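Long-range contacts in transketolase (Campylobacter jejuni, PDB 3L84), which belongs to the thiamine diphosphate-dependent enzymes and is built from three alpha/beta domains per chain, two chains making the assembly: residues 150-155 with 180-185; 209-214 with 235-240. All blocks are in the same frame, centred on the assembly; numbering follows the deposited sequence.

Contact 1 (150-155 with 180-185); sequences CGDGDL and DSNNIS
The carboxylate of Asp152 meets the side-chain amide of Asn182 at a slant, the planes 40° apart, with Asp152 OD2 3.6 Å from Asn182 OD1. The backbone oxygen of Ile184 lies equally far from Asp152 OD2, at 3.6 Å. All three atoms are acceptors, so they converge without bonding one another. Asn182 OD1 takes the N-H of Ile184 in an Asx turn, the donor standing above the amide carbonyl plane; asparagine suits this bend because its short chain reaches the backbone two residues on. Asp152 lies just after Gly151, the N-cap of helix 152-156. With CG beside its own backbone N (chi1 -70°), its carboxylate faces the loop, and Tyr179 OH holds OD1. Such a Gly-Asp-Gly turn followed some thirty residues on by an asparagine is the signature of thiamine diphosphate enzymes, and the cluster of oxygens is consistent with the metal site that relatives build here. One water donates to Asp152 OD2 at 2.9 Å and accepts from Asn183 N; another accepts from Asp152 N and lies 2.7 Å from Asp180 O, to which it can donate a proton. At the start of both segments, Asp180 N bonds almost straight to Cys150 O (2.8 Å), joining the ends of neighbouring parallel strands. Asp154 OD2 receives Gly151 N at 2.9 Å through its anti lone pair, while OD1 is held by Ser64 OG and Gly117 N.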
# COMPACT_ATOMS: atom_id res chain seq x y z
N CYS A 150 -11.53 -18.09 -3.01
CA CYS A 150 -11.04 -16.87 -3.65
C CYS A 150 -11.49 -16.80 -5.10
O CYS A 150 -12.00 -17.77 -5.63
CB CYS A 150 -9.51 -16.76 -3.51
SG CYS A 150 -8.61 -17.86 -4.62
N GLY A 151 -11.29 -15.64 -5.69
CA GLY A 151 -11.64 -15.39 -7.07
C GLY A 151 -10.53 -14.73 -7.84
O GLY A 151 -9.41 -14.52 -7.33
N ASP A 152 -10.83 -14.37 -9.09
CA ASP A 152 -9.85 -13.69 -9.94
C ASP A 152 -9.24 -12.44 -9.35
O ASP A 152 -8.03 -12.21 -9.46
CB ASP A 152 -10.47 -13.34 -11.29
CG ASP A 152 -10.72 -14.56 -12.10
OD1 ASP A 152 -9.70 -15.20 -12.45
OD2 ASP A 152 -11.89 -14.93 -12.33
N GLY A 153 -10.04 -11.58 -8.74
CA GLY A 153 -9.52 -10.38 -8.15
C GLY A 153 -8.48 -10.66 -7.09
O GLY A 153 -7.47 -9.93 -6.95
N ASP A 154 -8.72 -11.69 -6.29
CA ASP A 154 -7.78 -12.03 -5.24
C ASP A 154 -6.45 -12.46 -5.84
O ASP A 154 -5.39 -12.08 -5.33
CB ASP A 154 -8.33 -13.16 -4.35
CG ASP A 154 -9.61 -12.78 -3.64
OD1 ASP A 154 -9.61 -11.90 -2.76
OD2 ASP A 154 -10.68 -13.37 -4.02
N LEU A 155 -6.48 -13.28 -6.88
CA LEU A 155 -5.27 -13.85 -7.45
C LEU A 155 -4.47 -12.89 -8.31
O LEU A 155 -3.29 -13.11 -8.55
CB LEU A 155 -5.56 -15.17 -8.16
CG LEU A 155 -6.07 -16.24 -7.16
CD1 LEU A 155 -6.11 -17.58 -7.86
CD2 LEU A 155 -5.26 -16.37 -5.86
N ASP A 180 -12.35 -19.82 -7.56
CA ASP A 180 -13.56 -19.76 -8.37
C ASP A 180 -13.19 -19.17 -9.72
O ASP A 180 -13.12 -17.94 -9.90
CB ASP A 180 -14.59 -18.86 -7.66
CG ASP A 180 -15.87 -18.75 -8.44
OD1 ASP A 180 -16.01 -19.59 -9.36
OD2 ASP A 180 -16.68 -17.85 -8.15
N SER A 181 -12.93 -20.05 -10.67
CA SER A 181 -12.53 -19.65 -12.01
C SER A 181 -13.77 -19.55 -12.89
O SER A 181 -14.21 -20.54 -13.47
CB SER A 181 -11.53 -20.65 -12.55
OG SER A 181 -11.11 -20.26 -13.83
N ASN A 182 -14.35 -18.36 -12.95
CA ASN A 182 -15.61 -18.12 -13.68
C ASN A 182 -15.48 -17.24 -14.92
O ASN A 182 -16.49 -16.92 -15.56
CB ASN A 182 -16.69 -17.61 -12.72
CG ASN A 182 -16.40 -16.26 -12.14
OD1 ASN A 182 -15.46 -15.56 -12.57
ND2 ASN A 182 -17.20 -15.86 -11.12
N ASN A 183 -14.23 -16.91 -15.28
CA ASN A 183 -13.95 -16.25 -16.56
C ASN A 183 -14.38 -14.78 -16.59
O ASN A 183 -14.29 -14.18 -17.65
CB ASN A 183 -14.63 -17.00 -17.74
CG ASN A 183 -13.98 -16.73 -19.10
OD1 ASN A 183 -14.66 -16.62 -20.14
ND2 ASN A 183 -12.66 -16.63 -19.11
N ILE A 184 -14.86 -14.23 -15.47
CA ILE A 184 -15.46 -12.89 -15.42
C ILE A 184 -14.73 -12.01 -14.39
O ILE A 184 -14.33 -12.50 -13.34
CB ILE A 184 -16.98 -13.01 -15.07
CG1 ILE A 184 -17.74 -13.67 -16.23
CG2 ILE A 184 -17.61 -11.67 -14.74
CD1 ILE A 184 -17.67 -12.89 -17.51
N SER A 185 -14.59 -10.73 -14.71
CA SER A 185 -14.29 -9.72 -13.70
C SER A 185 -15.20 -8.52 -13.96
O SER A 185 -16.13 -8.58 -14.78
CB SER A 185 -12.80 -9.36 -13.66
OG SER A 185 -12.43 -8.59 -14.76
O HOH W 1 -13.65 -15.29 -9.68
O HOH W 2 -11.59 -17.15 -14.19

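Contact 2 (209-214 with 235-240); sequences VLSING and LIIAKT
Leu210 is gripped through both its backbone polar atoms: Leu210 O accepts from Ile237 N at 2.7 Å, and Leu210 N donates to Leu235 O at 2.8 Å. Ile212 repeats the pattern two residues on, its N bonding to Ile237 O and its O to Lys239 N. A fifth bond, Gly214 N to Lys239 O at 2.9 Å, is more bent (153° at the hydrogen), where strand 208-213 gives way to a turn. Near it a water donates to both Lys239 O and Asn213 OD1, and Asn213 OD1 also takes His215 N. This regular parallel pairing, with the strand segments 21° apart, is the core of a beta-alpha-beta unit: helix 217-228 carries the chain from strand 208-213, at the margin of the five-stranded sheet, back to strand 234-239 inside it. The face carrying Leu210, Ile212, Ile236 and Ala238 lies under that connecting helix, which meets the side chains of Leu210 and Ile212. Branched Ile212 packs against small Ala238: its CG1 stands between backbone N and carbonyl carbon (chi1 68°), which brings CD1 to 3.8 Å from Ile236 CG2 and CG1 to 3.9 Å from Ala238 CB. On the reverse face the side chains of Val209 and Ile237 meet at a slant, CG1 of Val209 3.8 Å from CD1 of Ile237, and helix 198-204 packs on Val209 and Leu235. On this same face Ser211, paired with Ile237, and Lys239 are exposed, which suits polar side chains. Gly214 CA packs 4.1 Å from Thr240 CG2, and a side chain here would run into that methyl, so glycine suits the place.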
# COMPACT_ATOMS: atom_id res chain seq x y z
N VAL A 209 -1.82 -28.88 -7.39
CA VAL A 209 -2.89 -28.21 -8.09
C VAL A 209 -3.89 -29.20 -8.70
O VAL A 209 -3.49 -30.06 -9.49
CB VAL A 209 -2.36 -27.26 -9.18
CG1 VAL A 209 -3.56 -26.60 -9.89
CG2 VAL A 209 -1.38 -26.22 -8.59
N LEU A 210 -5.16 -29.07 -8.33
CA LEU A 210 -6.24 -29.90 -8.86
C LEU A 210 -7.16 -29.01 -9.67
O LEU A 210 -7.33 -27.84 -9.33
CB LEU A 210 -7.02 -30.54 -7.69
CG LEU A 210 -6.14 -31.33 -6.72
CD1 LEU A 210 -6.92 -31.84 -5.47
CD2 LEU A 210 -5.45 -32.46 -7.41
N SER A 211 -7.77 -29.53 -10.73
CA SER A 211 -8.64 -28.78 -11.62
C SER A 211 -9.94 -29.53 -11.80
O SER A 211 -9.91 -30.71 -12.25
CB SER A 211 -7.97 -28.60 -12.98
OG SER A 211 -6.79 -27.80 -12.83
N ILE A 212 -11.05 -28.91 -11.43
CA ILE A 212 -12.38 -29.53 -11.44
C ILE A 212 -13.45 -28.65 -12.07
O ILE A 212 -13.27 -27.43 -12.26
CB ILE A 212 -12.87 -29.86 -10.01
CG1 ILE A 212 -13.16 -28.61 -9.17
CG2 ILE A 212 -11.87 -30.79 -9.29
CD1 ILE A 212 -13.80 -28.91 -7.84
N ASN A 213 -14.58 -29.30 -12.35
CA ASN A 213 -15.87 -28.67 -12.64
C ASN A 213 -16.51 -28.39 -11.28
O ASN A 213 -16.88 -29.30 -10.52
CB ASN A 213 -16.74 -29.61 -13.48
CG ASN A 213 -18.12 -29.07 -13.78
OD1 ASN A 213 -18.60 -28.17 -13.16
ND2 ASN A 213 -18.77 -29.68 -14.79
N GLY A 214 -16.64 -27.10 -10.97
CA GLY A 214 -17.20 -26.65 -9.70
C GLY A 214 -18.69 -26.81 -9.55
O GLY A 214 -19.25 -26.40 -8.52
N LEU A 235 -4.14 -26.10 -4.19
CA LEU A 235 -5.03 -25.25 -4.94
C LEU A 235 -5.99 -26.11 -5.71
O LEU A 235 -5.56 -27.00 -6.44
CB LEU A 235 -4.25 -24.36 -5.91
CG LEU A 235 -5.10 -23.54 -6.89
CD1 LEU A 235 -5.82 -22.44 -6.12
CD2 LEU A 235 -4.30 -22.91 -8.02
N ILE A 236 -7.28 -25.86 -5.56
CA ILE A 236 -8.32 -26.43 -6.40
C ILE A 236 -8.81 -25.32 -7.33
O ILE A 236 -9.38 -24.33 -6.89
CB ILE A 236 -9.49 -26.99 -5.56
CG1 ILE A 236 -8.97 -28.12 -4.66
CG2 ILE A 236 -10.60 -27.49 -6.47
CD1 ILE A 236 -10.01 -28.63 -3.62
N ILE A 237 -8.57 -25.50 -8.61
CA ILE A 237 -9.08 -24.57 -9.63
C ILE A 237 -10.45 -25.08 -10.03
O ILE A 237 -10.56 -26.12 -10.70
CB ILE A 237 -8.15 -24.51 -10.86
CG1 ILE A 237 -6.73 -24.11 -10.45
CG2 ILE A 237 -8.70 -23.55 -11.90
CD1 ILE A 237 -5.74 -24.07 -11.63
N ALA A 238 -11.48 -24.38 -9.57
CA ALA A 238 -12.85 -24.86 -9.79
C ALA A 238 -13.50 -24.03 -10.88
O ALA A 238 -13.73 -22.83 -10.69
CB ALA A 238 -13.63 -24.81 -8.50
N LYS A 239 -13.73 -24.62 -12.04
CA LYS A 239 -14.38 -23.89 -13.12
C LYS A 239 -15.87 -23.77 -12.82
O LYS A 239 -16.55 -24.78 -12.64
CB LYS A 239 -14.15 -24.60 -14.43
CG LYS A 239 -14.60 -23.80 -15.63
CD LYS A 239 -14.02 -24.34 -16.94
CE LYS A 239 -14.56 -23.56 -18.12
NZ LYS A 239 -16.06 -23.61 -18.16
N THR A 240 -16.38 -22.55 -12.77
CA THR A 240 -17.78 -22.32 -12.42
C THR A 240 -18.38 -21.32 -13.41
O THR A 240 -17.69 -20.67 -14.23
CB THR A 240 -18.00 -21.76 -11.00
OG1 THR A 240 -17.50 -20.43 -10.97
CG2 THR A 240 -17.34 -22.59 -9.98
O HOH W 3 -18.13 -25.70 -14.72

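Overall arrangement
Contact 1 comes wholly before contact 2 in the sequence, and their centres lie about 12 Å apart. Both belong to one parallel beta-sheet in the thiamine diphosphate binding domain, its strands ordered 60-63, 146-151, 175-181, 234-239, 208-213. Contact 1 joins the C-terminal ends of strands 146-151 and 175-181 and the turns beyond them; contact 2 joins strands 234-239 and 208-213. Strands 175-181 and 234-239 are neighbours, and Ser181 N lies 2.9 Å from Ala238 O, probably hydrogen-bonded. Contact 2 therefore builds the edge of the sheet, while contact 1 lies nearer its middle, at strand ends whose loops carry the probable metal and cofactor site and reach the second subunit, where Ser185 bonds Asp364 of that subunit.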